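Local coordinates for protein eukaryotic peptide chain release factor GTP-binding subunit (Schizosaccharomyces pombe, PDB 1R5B) that is eRF3, the GTP-binding subunit of the eukaryotic translation release factor, a multidomain protein related to elongation factor Tu, at residues Q347-V351 with I388-V392; A272-P277 with Y442-G446; C435-F439 with K461-I465; I298-S302 with E314-I318. All blocks are in the same frame, centred on the assembly; numbering follows the deposited sequence.

Interaction 1. Residues Q347-V351 with I388-V392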
loop_
_atom_site.group_PDB
_atom_site.type_symbol
_atom_site.label_atom_id
_atom_site.label_comp_id
_atom_site.label_asym_id
_atom_site.label_seq_id
_atom_site.Cartn_x
_atom_site.Cartn_y
_atom_site.Cartn_z
ATOM N N GLN A 347 -19.485 14.617 9.552
ATOM C CA GLN A 347 -18.605 15.715 9.155
ATOM C C GLN A 347 -17.300 15.163 8.621
ATOM O O GLN A 347 -17.089 13.953 8.638
ATOM C CB GLN A 347 -18.371 16.676 10.323
ATOM C CG GLN A 347 -17.676 16.065 11.546
ATOM C CD GLN A 347 -17.728 16.976 12.781
ATOM O OE1 GLN A 347 -16.755 17.055 13.539
ATOM N NE2 GLN A 347 -18.856 17.656 12.982
ATOM N N THR A 348 -16.434 16.038 8.121
ATOM C CA THR A 348 -15.142 15.591 7.593
ATOM C C THR A 348 -14.248 15.203 8.763
ATOM O O THR A 348 -14.312 15.802 9.828
ATOM C CB THR A 348 -14.467 16.668 6.718
ATOM O OG1 THR A 348 -14.070 17.785 7.526
ATOM C CG2 THR A 348 -15.446 17.260 5.702
ATOM N N GLY A 349 -13.444 14.168 8.573
ATOM C CA GLY A 349 -12.576 13.677 9.624
ATOM C C GLY A 349 -13.150 12.415 10.210
ATOM O O GLY A 349 -12.418 11.600 10.775
ATOM N N TYR A 350 -14.469 12.265 10.090
ATOM C CA TYR A 350 -15.144 11.027 10.437
ATOM C C TYR A 350 -14.833 10.025 9.352
ATOM O O TYR A 350 -14.378 10.388 8.273
ATOM C CB TYR A 350 -16.654 11.251 10.551
ATOM C CG TYR A 350 -17.100 12.027 11.785
ATOM C CD1 TYR A 350 -18.458 12.209 12.040
ATOM C CD2 TYR A 350 -16.183 12.564 12.701
ATOM C CE1 TYR A 350 -18.900 12.901 13.165
ATOM C CE2 TYR A 350 -16.624 13.258 13.837
ATOM C CZ TYR A 350 -17.984 13.429 14.056
ATOM O OH TYR A 350 -18.453 14.105 15.159
ATOM N N VAL A 351 -15.068 8.756 9.628
ATOM C CA VAL A 351 -14.546 7.720 8.756
ATOM C C VAL A 351 -15.621 6.711 8.422
ATOM O O VAL A 351 -16.264 6.170 9.323
ATOM C CB VAL A 351 -13.346 7.015 9.411
ATOM C CG1 VAL A 351 -12.853 5.866 8.541
ATOM C CG2 VAL A 351 -12.222 8.001 9.662
ATOM N N ILE A 388 -4.914 13.916 11.850
ATOM C CA ILE A 388 -4.501 12.500 11.681
ATOM C C ILE A 388 -4.752 11.933 10.306
ATOM O O ILE A 388 -3.981 11.102 9.821
ATOM C CB ILE A 388 -5.162 11.535 12.666
ATOM C CG1 ILE A 388 -5.525 12.226 13.961
ATOM C CG2 ILE A 388 -4.228 10.352 12.960
ATOM C CD1 ILE A 388 -5.892 11.241 15.072
ATOM N N HIS A 389 -5.848 12.304 9.676
ATOM C CA HIS A 389 -6.011 11.921 8.275
ATOM C C HIS A 389 -6.663 13.139 7.719
ATOM O O HIS A 389 -6.013 14.160 7.558
ATOM C CB HIS A 389 -6.833 10.624 8.116
ATOM C CG HIS A 389 -7.777 10.371 9.251
ATOM N ND1 HIS A 389 -7.407 9.676 10.377
ATOM C CD2 HIS A 389 -9.055 10.760 9.455
ATOM C CE1 HIS A 389 -8.412 9.652 11.227
ATOM N NE2 HIS A 389 -9.426 10.302 10.692
ATOM N N THR A 390 -7.957 13.064 7.500
ATOM C CA THR A 390 -8.735 14.221 7.186
ATOM C C THR A 390 -9.363 14.798 8.478
ATOM O O THR A 390 -10.345 15.524 8.417
ATOM C CB THR A 390 -9.781 13.803 6.131
ATOM O OG1 THR A 390 -10.560 14.932 5.732
ATOM C CG2 THR A 390 -10.806 12.842 6.696
ATOM N N ALA A 391 -8.768 14.518 9.640
ATOM C CA ALA A 391 -9.460 14.719 10.918
ATOM C C ALA A 391 -9.501 16.172 11.424
ATOM O O ALA A 391 -10.557 16.816 11.353
ATOM C CB ALA A 391 -8.901 13.791 11.980
ATOM N N VAL A 392 -8.390 16.687 11.954
ATOM C CA VAL A 392 -8.379 18.027 12.596
ATOM C C VAL A 392 -9.186 18.032 13.911
ATOM O O VAL A 392 -10.415 18.153 13.885
ATOM C CB VAL A 392 -8.936 19.167 11.653
ATOM C CG1 VAL A 392 -8.969 20.519 12.377
ATOM C CG2 VAL A 392 -8.137 19.265 10.346
HETATM O O HOH W 1 -13.010 16.634 11.881
#

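Interaction 2. Residues A272-P277 with Y442-G446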
loop_
_atom_site.group_PDB
_atom_site.type_symbol
_atom_site.label_atom_id
_atom_site.label_comp_id
_atom_site.label_asym_id
_atom_site.label_seq_id
_atom_site.Cartn_x
_atom_site.Cartn_y
_atom_site.Cartn_z
ATOM N N ALA A 272 -9.116 -6.455 4.097
ATOM C CA ALA A 272 -9.292 -5.862 5.397
ATOM C C ALA A 272 -10.640 -5.148 5.453
ATOM O O ALA A 272 -11.234 -4.839 4.418
ATOM C CB ALA A 272 -8.173 -4.852 5.655
ATOM N N PRO A 273 -11.104 -4.834 6.653
ATOM C CA PRO A 273 -12.333 -4.029 6.799
ATOM C C PRO A 273 -12.234 -2.695 6.067
ATOM O O PRO A 273 -11.176 -2.083 6.071
ATOM C CB PRO A 273 -12.419 -3.782 8.309
ATOM C CG PRO A 273 -11.574 -4.867 8.940
ATOM C CD PRO A 273 -10.491 -5.182 7.951
ATOM N N PHE A 274 -13.321 -2.257 5.451
ATOM C CA PHE A 274 -13.381 -0.981 4.740
ATOM C C PHE A 274 -13.047 0.173 5.691
ATOM O O PHE A 274 -13.541 0.222 6.826
ATOM C CB PHE A 274 -14.788 -0.809 4.144
ATOM C CG PHE A 274 -15.016 0.493 3.395
ATOM C CD1 PHE A 274 -14.345 0.768 2.215
ATOM C CD2 PHE A 274 -15.953 1.413 3.850
ATOM C CE1 PHE A 274 -14.574 1.964 1.511
ATOM C CE2 PHE A 274 -16.195 2.607 3.142
ATOM C CZ PHE A 274 -15.501 2.880 1.984
ATOM N N ILE A 275 -12.190 1.074 5.226
ATOM C CA ILE A 275 -11.857 2.310 5.920
ATOM C C ILE A 275 -11.689 3.428 4.891
ATOM O O ILE A 275 -10.901 3.287 3.975
ATOM C CB ILE A 275 -10.546 2.157 6.692
ATOM C CG1 ILE A 275 -10.654 1.005 7.713
ATOM C CG2 ILE A 275 -10.195 3.497 7.374
ATOM C CD1 ILE A 275 -9.360 0.665 8.427
ATOM N N MET A 276 -12.428 4.524 5.043
ATOM C CA MET A 276 -12.320 5.691 4.159
ATOM C C MET A 276 -12.592 6.953 4.966
ATOM O O MET A 276 -13.746 7.255 5.243
ATOM C CB MET A 276 -13.313 5.639 2.984
ATOM C CG MET A 276 -13.170 6.838 2.032
ATOM S SD MET A 276 -14.524 7.183 0.916
ATOM C CE MET A 276 -15.463 8.124 1.845
ATOM N N PRO A 277 -11.546 7.682 5.339
ATOM C CA PRO A 277 -11.715 9.016 5.921
ATOM C C PRO A 277 -12.451 9.945 4.962
ATOM O O PRO A 277 -12.198 9.904 3.762
ATOM C CB PRO A 277 -10.278 9.496 6.134
ATOM C CG PRO A 277 -9.444 8.240 6.157
ATOM C CD PRO A 277 -10.129 7.286 5.253
ATOM N N TYR A 442 -2.294 0.645 9.456
ATOM C CA TYR A 442 -2.802 1.457 8.360
ATOM C C TYR A 442 -2.137 2.840 8.438
ATOM O O TYR A 442 -2.551 3.712 9.209
ATOM C CB TYR A 442 -4.332 1.577 8.440
ATOM C CG TYR A 442 -5.069 0.262 8.593
ATOM C CD1 TYR A 442 -5.373 -0.244 9.844
ATOM C CD2 TYR A 442 -5.470 -0.465 7.485
ATOM C CE1 TYR A 442 -6.039 -1.451 9.992
ATOM C CE2 TYR A 442 -6.125 -1.672 7.621
ATOM C CZ TYR A 442 -6.410 -2.157 8.871
ATOM O OH TYR A 442 -7.050 -3.358 8.997
ATOM N N GLN A 443 -1.103 3.031 7.632
ATOM C CA GLN A 443 -0.255 4.223 7.686
ATOM C C GLN A 443 -1.003 5.556 7.779
ATOM O O GLN A 443 -0.796 6.293 8.739
ATOM C CB GLN A 443 0.714 4.235 6.500
ATOM C CG GLN A 443 1.799 3.173 6.610
ATOM C CD GLN A 443 2.953 3.409 5.649
ATOM O OE1 GLN A 443 2.748 3.972 4.570
ATOM N NE2 GLN A 443 4.164 2.972 6.027
ATOM N N TYR A 444 -1.868 5.863 6.814
ATOM C CA TYR A 444 -2.564 7.152 6.792
ATOM C C TYR A 444 -3.570 7.305 7.926
ATOM O O TYR A 444 -4.016 8.416 8.186
ATOM C CB TYR A 444 -3.237 7.417 5.439
ATOM C CG TYR A 444 -2.228 7.671 4.321
ATOM C CD1 TYR A 444 -1.607 6.603 3.648
ATOM C CD2 TYR A 444 -1.876 8.973 3.938
ATOM C CE1 TYR A 444 -0.674 6.824 2.631
ATOM C CE2 TYR A 444 -0.926 9.200 2.912
ATOM C CZ TYR A 444 -0.335 8.125 2.271
ATOM O OH TYR A 444 0.591 8.350 1.263
ATOM N N MET A 445 -3.927 6.209 8.592
ATOM C CA MET A 445 -4.800 6.273 9.765
ATOM C C MET A 445 -4.025 6.509 11.072
ATOM O O MET A 445 -4.628 6.802 12.110
ATOM C CB MET A 445 -5.644 4.998 9.892
ATOM C CG MET A 445 -6.572 4.713 8.704
ATOM S SD MET A 445 -7.420 6.108 8.044
ATOM C CE MET A 445 -8.485 6.391 9.290
ATOM N N GLY A 446 -2.700 6.374 11.019
ATOM C CA GLY A 446 -1.849 6.620 12.175
ATOM C C GLY A 446 -0.817 7.731 12.021
ATOM O O GLY A 446 -0.011 7.925 12.913
#

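Interaction 3. Residues C435-F439 with K461-I465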
loop_
_atom_site.group_PDB
_atom_site.type_symbol
_atom_site.label_atom_id
_atom_site.label_comp_id
_atom_site.label_asym_id
_atom_site.label_seq_id
_atom_site.Cartn_x
_atom_site.Cartn_y
_atom_site.Cartn_z
ATOM N N CYS A 435 -11.039 8.833 14.983
ATOM C CA CYS A 435 -10.706 7.551 14.378
ATOM C C CYS A 435 -9.239 7.486 14.093
ATOM O O CYS A 435 -8.657 8.452 13.632
ATOM C CB CYS A 435 -11.482 7.342 13.085
ATOM S SG CYS A 435 -13.266 7.427 13.335
ATOM N N MET A 436 -8.638 6.340 14.371
ATOM C CA MET A 436 -7.211 6.145 14.164
ATOM C C MET A 436 -6.878 4.661 14.257
ATOM O O MET A 436 -7.627 3.880 14.838
ATOM C CB MET A 436 -6.383 6.949 15.191
ATOM C CG MET A 436 -6.542 6.489 16.646
ATOM S SD MET A 436 -5.522 7.356 17.901
ATOM C CE MET A 436 -6.127 8.923 17.711
ATOM N N GLU A 437 -5.771 4.287 13.640
ATOM C CA GLU A 437 -5.145 2.996 13.836
ATOM C C GLU A 437 -3.638 3.215 14.013
ATOM O O GLU A 437 -3.109 4.272 13.657
ATOM C CB GLU A 437 -5.357 2.101 12.610
ATOM C CG GLU A 437 -6.805 1.855 12.231
ATOM C CD GLU A 437 -7.490 0.786 13.044
ATOM O OE1 GLU A 437 -6.844 -0.179 13.493
ATOM O OE2 GLU A 437 -8.714 0.909 13.215
ATOM N N ARG A 438 -2.957 2.202 14.529
ATOM C CA ARG A 438 -1.497 2.183 14.528
ATOM C C ARG A 438 -0.968 2.471 13.119
ATOM O O ARG A 438 -1.508 1.942 12.148
ATOM C CB ARG A 438 -0.993 0.814 14.986
ATOM C CG ARG A 438 -1.406 0.436 16.411
ATOM C CD ARG A 438 -0.536 -0.636 17.031
ATOM N NE ARG A 438 -0.624 -1.898 16.304
ATOM C CZ ARG A 438 0.297 -2.855 16.325
ATOM N NH1 ARG A 438 1.397 -2.730 17.057
ATOM N NH2 ARG A 438 0.112 -3.958 15.609
ATOM N N PHE A 439 0.065 3.307 13.005
ATOM C CA PHE A 439 0.735 3.565 11.725
ATOM C C PHE A 439 1.153 2.250 11.069
ATOM O O PHE A 439 1.063 2.089 9.852
ATOM C CB PHE A 439 1.970 4.449 11.954
ATOM C CG PHE A 439 2.723 4.804 10.689
ATOM C CD1 PHE A 439 2.270 5.830 9.857
ATOM C CD2 PHE A 439 3.875 4.116 10.333
ATOM C CE1 PHE A 439 2.950 6.156 8.687
ATOM C CE2 PHE A 439 4.571 4.444 9.159
ATOM C CZ PHE A 439 4.107 5.468 8.337
ATOM N N LYS A 461 3.496 9.621 14.576
ATOM C CA LYS A 461 2.697 8.450 14.271
ATOM C C LYS A 461 2.201 7.814 15.559
ATOM O O LYS A 461 2.859 7.940 16.585
ATOM C CB LYS A 461 3.522 7.443 13.474
ATOM C CG LYS A 461 4.708 6.828 14.216
ATOM C CD LYS A 461 5.913 6.659 13.290
ATOM C CE LYS A 461 7.194 6.327 14.054
ATOM N NZ LYS A 461 7.974 5.244 13.385
ATOM N N VAL A 462 1.062 7.118 15.502
ATOM C CA VAL A 462 0.495 6.478 16.692
ATOM C C VAL A 462 0.987 5.044 16.753
ATOM O O VAL A 462 1.084 4.404 15.725
ATOM C CB VAL A 462 -1.089 6.565 16.771
ATOM C CG1 VAL A 462 -1.702 7.257 15.564
ATOM C CG2 VAL A 462 -1.737 5.197 17.022
ATOM N N VAL A 463 1.307 4.553 17.954
ATOM C CA VAL A 463 1.910 3.222 18.135
ATOM C C VAL A 463 1.068 2.256 18.956
ATOM O O VAL A 463 1.327 1.048 18.959
ATOM C CB VAL A 463 3.345 3.318 18.762
ATOM C CG1 VAL A 463 3.322 3.974 20.132
ATOM C CG2 VAL A 463 4.030 1.945 18.826
ATOM N N LYS A 464 0.081 2.778 19.675
ATOM C CA LYS A 464 -0.847 1.920 20.413
ATOM C C LYS A 464 -2.166 2.636 20.690
ATOM O O LYS A 464 -2.178 3.822 21.014
ATOM C CB LYS A 464 -0.215 1.439 21.727
ATOM C CG LYS A 464 -1.125 0.519 22.560
ATOM C CD LYS A 464 -0.349 -0.457 23.462
ATOM C CE LYS A 464 -0.770 -0.349 24.931
ATOM N NZ LYS A 464 -0.768 -1.664 25.651
ATOM N N ILE A 465 -3.269 1.903 20.542
ATOM C CA ILE A 465 -4.606 2.404 20.871
ATOM C C ILE A 465 -4.934 1.957 22.283
ATOM O O ILE A 465 -4.550 0.864 22.682
ATOM C CB ILE A 465 -5.664 1.810 19.913
ATOM C CG1 ILE A 465 -5.293 2.062 18.443
ATOM C CG2 ILE A 465 -7.075 2.341 20.247
ATOM C CD1 ILE A 465 -5.332 3.507 18.034
#

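Interaction 4. Residues I298-S302 with E314-I318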
loop_
_atom_site.group_PDB
_atom_site.type_symbol
_atom_site.label_atom_id
_atom_site.label_comp_id
_atom_site.label_asym_id
_atom_site.label_seq_id
_atom_site.Cartn_x
_atom_site.Cartn_y
_atom_site.Cartn_z
ATOM N N ILE A 298 -15.561 -1.628 -1.317
ATOM C CA ILE A 298 -16.953 -1.197 -1.196
ATOM C C ILE A 298 -17.703 -1.486 -2.508
ATOM O O ILE A 298 -17.186 -1.239 -3.596
ATOM C CB ILE A 298 -16.996 0.311 -0.780
ATOM C CG1 ILE A 298 -18.396 0.756 -0.393
ATOM C CG2 ILE A 298 -16.499 1.214 -1.901
ATOM C CD1 ILE A 298 -18.797 0.358 0.958
ATOM N N LYS A 299 -18.900 -2.053 -2.379
ATOM C CA LYS A 299 -19.797 -2.313 -3.499
ATOM C C LYS A 299 -20.916 -1.269 -3.485
ATOM O O LYS A 299 -21.190 -0.657 -2.459
ATOM C CB LYS A 299 -20.428 -3.714 -3.365
ATOM C CG LYS A 299 -19.543 -4.897 -3.806
ATOM C CD LYS A 299 -19.475 -6.055 -2.758
ATOM C CE LYS A 299 -20.288 -7.296 -3.133
ATOM N NZ LYS A 299 -19.509 -8.571 -2.958
ATOM N N LYS A 300 -21.574 -1.082 -4.618
ATOM C CA LYS A 300 -22.791 -0.287 -4.666
ATOM C C LYS A 300 -23.870 -1.003 -3.860
ATOM O O LYS A 300 -23.979 -2.235 -3.906
ATOM C CB LYS A 300 -23.254 -0.096 -6.116
ATOM C CG LYS A 300 -24.364 0.932 -6.305
ATOM C CD LYS A 300 -24.949 0.850 -7.715
ATOM C CE LYS A 300 -26.305 1.553 -7.842
ATOM N NZ LYS A 300 -26.146 2.994 -8.151
ATOM N N ASN A 301 -24.672 -0.221 -3.145
ATOM C CA ASN A 301 -25.703 -0.732 -2.236
ATOM C C ASN A 301 -25.152 -1.528 -1.055
ATOM O O ASN A 301 -25.676 -2.584 -0.702
ATOM C CB ASN A 301 -26.744 -1.535 -2.997
ATOM C CG ASN A 301 -27.379 -0.729 -4.110
ATOM O OD1 ASN A 301 -28.211 0.151 -3.861
ATOM N ND2 ASN A 301 -26.984 -1.014 -5.347
ATOM N N SER A 302 -24.094 -1.004 -0.452
ATOM C CA SER A 302 -23.523 -1.567 0.758
ATOM C C SER A 302 -23.748 -0.615 1.921
ATOM O O SER A 302 -23.663 0.600 1.759
ATOM C CB SER A 302 -22.026 -1.784 0.587
ATOM O OG SER A 302 -21.774 -2.547 -0.576
ATOM N N GLU A 314 -26.314 3.834 3.924
ATOM C CA GLU A 314 -26.213 3.014 2.734
ATOM C C GLU A 314 -25.529 3.785 1.605
ATOM O O GLU A 314 -25.945 4.879 1.255
ATOM C CB GLU A 314 -27.594 2.550 2.293
ATOM C CG GLU A 314 -27.552 1.386 1.310
ATOM C CD GLU A 314 -28.875 1.115 0.622
ATOM O OE1 GLU A 314 -29.896 1.766 0.956
ATOM O OE2 GLU A 314 -28.890 0.235 -0.264
ATOM N N VAL A 315 -24.471 3.212 1.046
ATOM C CA VAL A 315 -23.860 3.733 -0.171
ATOM C C VAL A 315 -24.694 3.335 -1.408
ATOM O O VAL A 315 -24.711 2.172 -1.793
ATOM C CB VAL A 315 -22.424 3.198 -0.315
ATOM C CG1 VAL A 315 -21.820 3.581 -1.665
ATOM C CG2 VAL A 315 -21.565 3.713 0.833
ATOM N N THR A 316 -25.384 4.297 -2.018
ATOM C CA THR A 316 -26.240 4.025 -3.185
ATOM C C THR A 316 -25.547 4.230 -4.534
ATOM O O THR A 316 -26.079 3.826 -5.575
ATOM C CB THR A 316 -27.528 4.891 -3.144
ATOM O OG1 THR A 316 -27.192 6.284 -3.170
ATOM C CG2 THR A 316 -28.277 4.704 -1.830
ATOM N N ALA A 317 -24.382 4.869 -4.523
ATOM C CA ALA A 317 -23.619 5.054 -5.753
ATOM C C ALA A 317 -22.164 5.412 -5.486
ATOM O O ALA A 317 -21.859 6.050 -4.490
ATOM C CB ALA A 317 -24.273 6.119 -6.631
ATOM N N ILE A 318 -21.292 5.002 -6.403
ATOM C CA ILE A 318 -19.863 5.278 -6.348
ATOM C C ILE A 318 -19.419 5.962 -7.641
ATOM O O ILE A 318 -19.854 5.583 -8.723
ATOM C CB ILE A 318 -19.076 3.953 -6.177
ATOM C CG1 ILE A 318 -19.626 3.144 -4.994
ATOM C CG2 ILE A 318 -17.583 4.226 -5.993
ATOM C CD1 ILE A 318 -19.046 1.753 -4.891
#

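Interaction 1. Residues Q347-V351 with I388-V392
Gly-349, third residue of a type II beta turn from Gln-347 to Tyr-350 at the edge of the middle beta domain, packs on Thr-390 and Ala-391 in the loop that follows strand 385-387 of the C-terminal beta domain. Its positive phi (104°) is the one a type II turn needs there, and the position is most often filled by glycine. With no side chain between them the backbones close up, and Gly-349 CA comes within 3.1 Å of Thr-390 O. The imidazole of His-389 gives the direct polar link across the contact: NE2 donates to Gly-349 O at 3.3 Å, a bent bond (141° at the hydrogen) with the acceptor almost exactly in the ring plane. Ala-391 CB covers one face of that ring, displaced toward the rim, and Val-351 CG2 comes in obliquely, 3.8 Å from His-389 NE2. Thr-390 splits its side chain between two tasks. Its OG1, anti to the backbone N (chi1 -178°), bonds to Ile-278 O, while CG2 is left on the turn side, 3.5 Å from Gly-349 CA. The backbones of Gly-349 and Tyr-350 also hydrogen-bond to that of Ile-278, so strand 275-283 anchors both partners. At the other end of the contact the carbonyls of Thr-348 and Ala-391 face one another and cannot bond directly; a single water donates to both, 2.6 Å from Thr-348 O and 2.5 Å from Ala-391 O.

Interaction 2. Residues A272-P277 with Y442-G446
The phenol ring of Tyr-442 takes Ile-275 CD1 over the middle of one face and the methyl of Ala-272 at its edge. The Ile-275 contact is a nearly ideal CH-pi interaction, with CD1 4.0 Å from the ring centroid and only 6° off the ring normal; the two side chains cross at about a right angle. Near the ring plane, Ala-272 CB lies 3.8 Å from Tyr-442 OH, and Pro-273 CD approaches the same oxygen at 4.0 Å. Tyr-442 CG stands anti to its carbonyl carbon (chi1 -51°), which carries the ring out over Ile-275. The other branch of Ile-275 serves a second neighbour: CG2 packs 3.9 Å from Met-445 SD, the two side chains sliding past each other in opposite directions. Met-445 is folded at both chi2 and chi3 (-71°), and this bend brings Met-445 SD to 3.5 Å from Pro-277 CG, with the terminal methyl close behind. No hydrogen bond joins the segments. Met-445 N bonds to Tyr-442 O at 2.9 Å at the start of a short, weakly bonded helical turn, and both side chains face strand 275-283; Tyr-444 makes a cation-pi contact with Lys-292. Behind Ile-275, Val-351 and Thr-353 of the adjacent strand continue the packing. This is an apolar seam between two beta domains, in which a short helical turn from the C-terminal domain lies against the first strand of the middle domain, as domains 2 and 3 pack together in elongation factor Tu and its relatives.

Interaction 3. Residues C435-F439 with K461-I465
Arg-438 runs alongside the strand 461-465 before turning its charge back to its own loop. Its CB is 4.2 Å from Val-462 O; CG moves on to the next carbonyl, and CD passes 3.2 Å from Val-463 O. The bend at chi3 (-63°) then delivers NE to Asp-441 OD2 and NH1 to Glu-440 OE1, two salt bridges made with acids just further along the chain. One residue on, the backbone supplies the direct hydrogen bond of the contact: Phe-439 N donates to Val-462 O at 3.1 Å, nearly straight at 169°. Strand 457-466 is an inner strand of the C-terminal antiparallel beta domain, between 447-451 and 364-371, and the loop leaving strand 433-435 runs here with its end-to-end direction 126° from that of the strand. Phe-439 CB touches Lys-461 CB at 3.7 Å; the rest of that lysine leads away, and its NZ bonds to Met-38 O. At the far end Met-436 and Ile-465 slide past one another in opposite directions, with Met-436 CG 3.5 Å from Ile-465 CD1 and the sulfur resting on the same methyl. Between these two pairs Val-462 sets CG2 3.7 Å from Glu-437 O, while the side chain of Glu-437 starts out away from the strand, and its OE2 accepts from His-360 N.

Interaction 4. Residues I298-S302 with E314-I318
Two backbone bonds pin segment 298-302, the end of strand 297-299 and the turn after it, to strand 314-318, and both are made with Val-315. Its N donates to Ser-302 O at 2.8 Å (159° at the hydrogen), while its O accepts a bent, weak bond from Asn-301 N at 2.7 Å. Asn-301 and Ser-302 thus sit together opposite one residue, a G1 beta bulge, and Asn-301 has the positive phi (64°) of the first bulge position. The bulge lies where the chain passes from strand 297-299 into strand 302-307, within the curled antiparallel sheet of the middle, elongation-factor-like domain. Within the corner Ser-302 OG donates to Lys-299 O at 2.7 Å, from above the carbonyl plane. Lys-300 lies across the strand: extended through chi3, then bent at chi4 (87°), it brings NZ to Thr-316 O at 2.7 Å, in the carbonyl plane. The same ammonium has a second, long and weak partner in Glu-325. The inner side of the corner is apolar. Ile-298 CG2 meets Ile-318 CD1 at 4.0 Å, the side chains crossing at a slant, and Ile-298 CD1 faces Val-315 CG2 more loosely at 4.4 Å. Ile-318 CD1 also lies against the backbone, 3.8 Å from Lys-300 N.

In the fold
From the N terminus, interaction 2 opens first, at 272-277, and closes only at 442-446, so it spans most of both beta domains. Interaction 4 (298-302 with 314-318) closes a short loop nested inside it, wholly within the middle domain; Phe-274 packing on Ile-298 joins the two. Interaction 1 (347-351 with 388-392) follows in series, also nested in interaction 2, and ties the middle domain to the C-terminal one beside it: Thr-390 rests on Pro-277. Interaction 3 opens at 435-439 before interaction 2 has closed and ends at 461-465, so these two cross; Gly-446 probably bonds to Val-462, linking the interdomain seam to the C-terminal sheet.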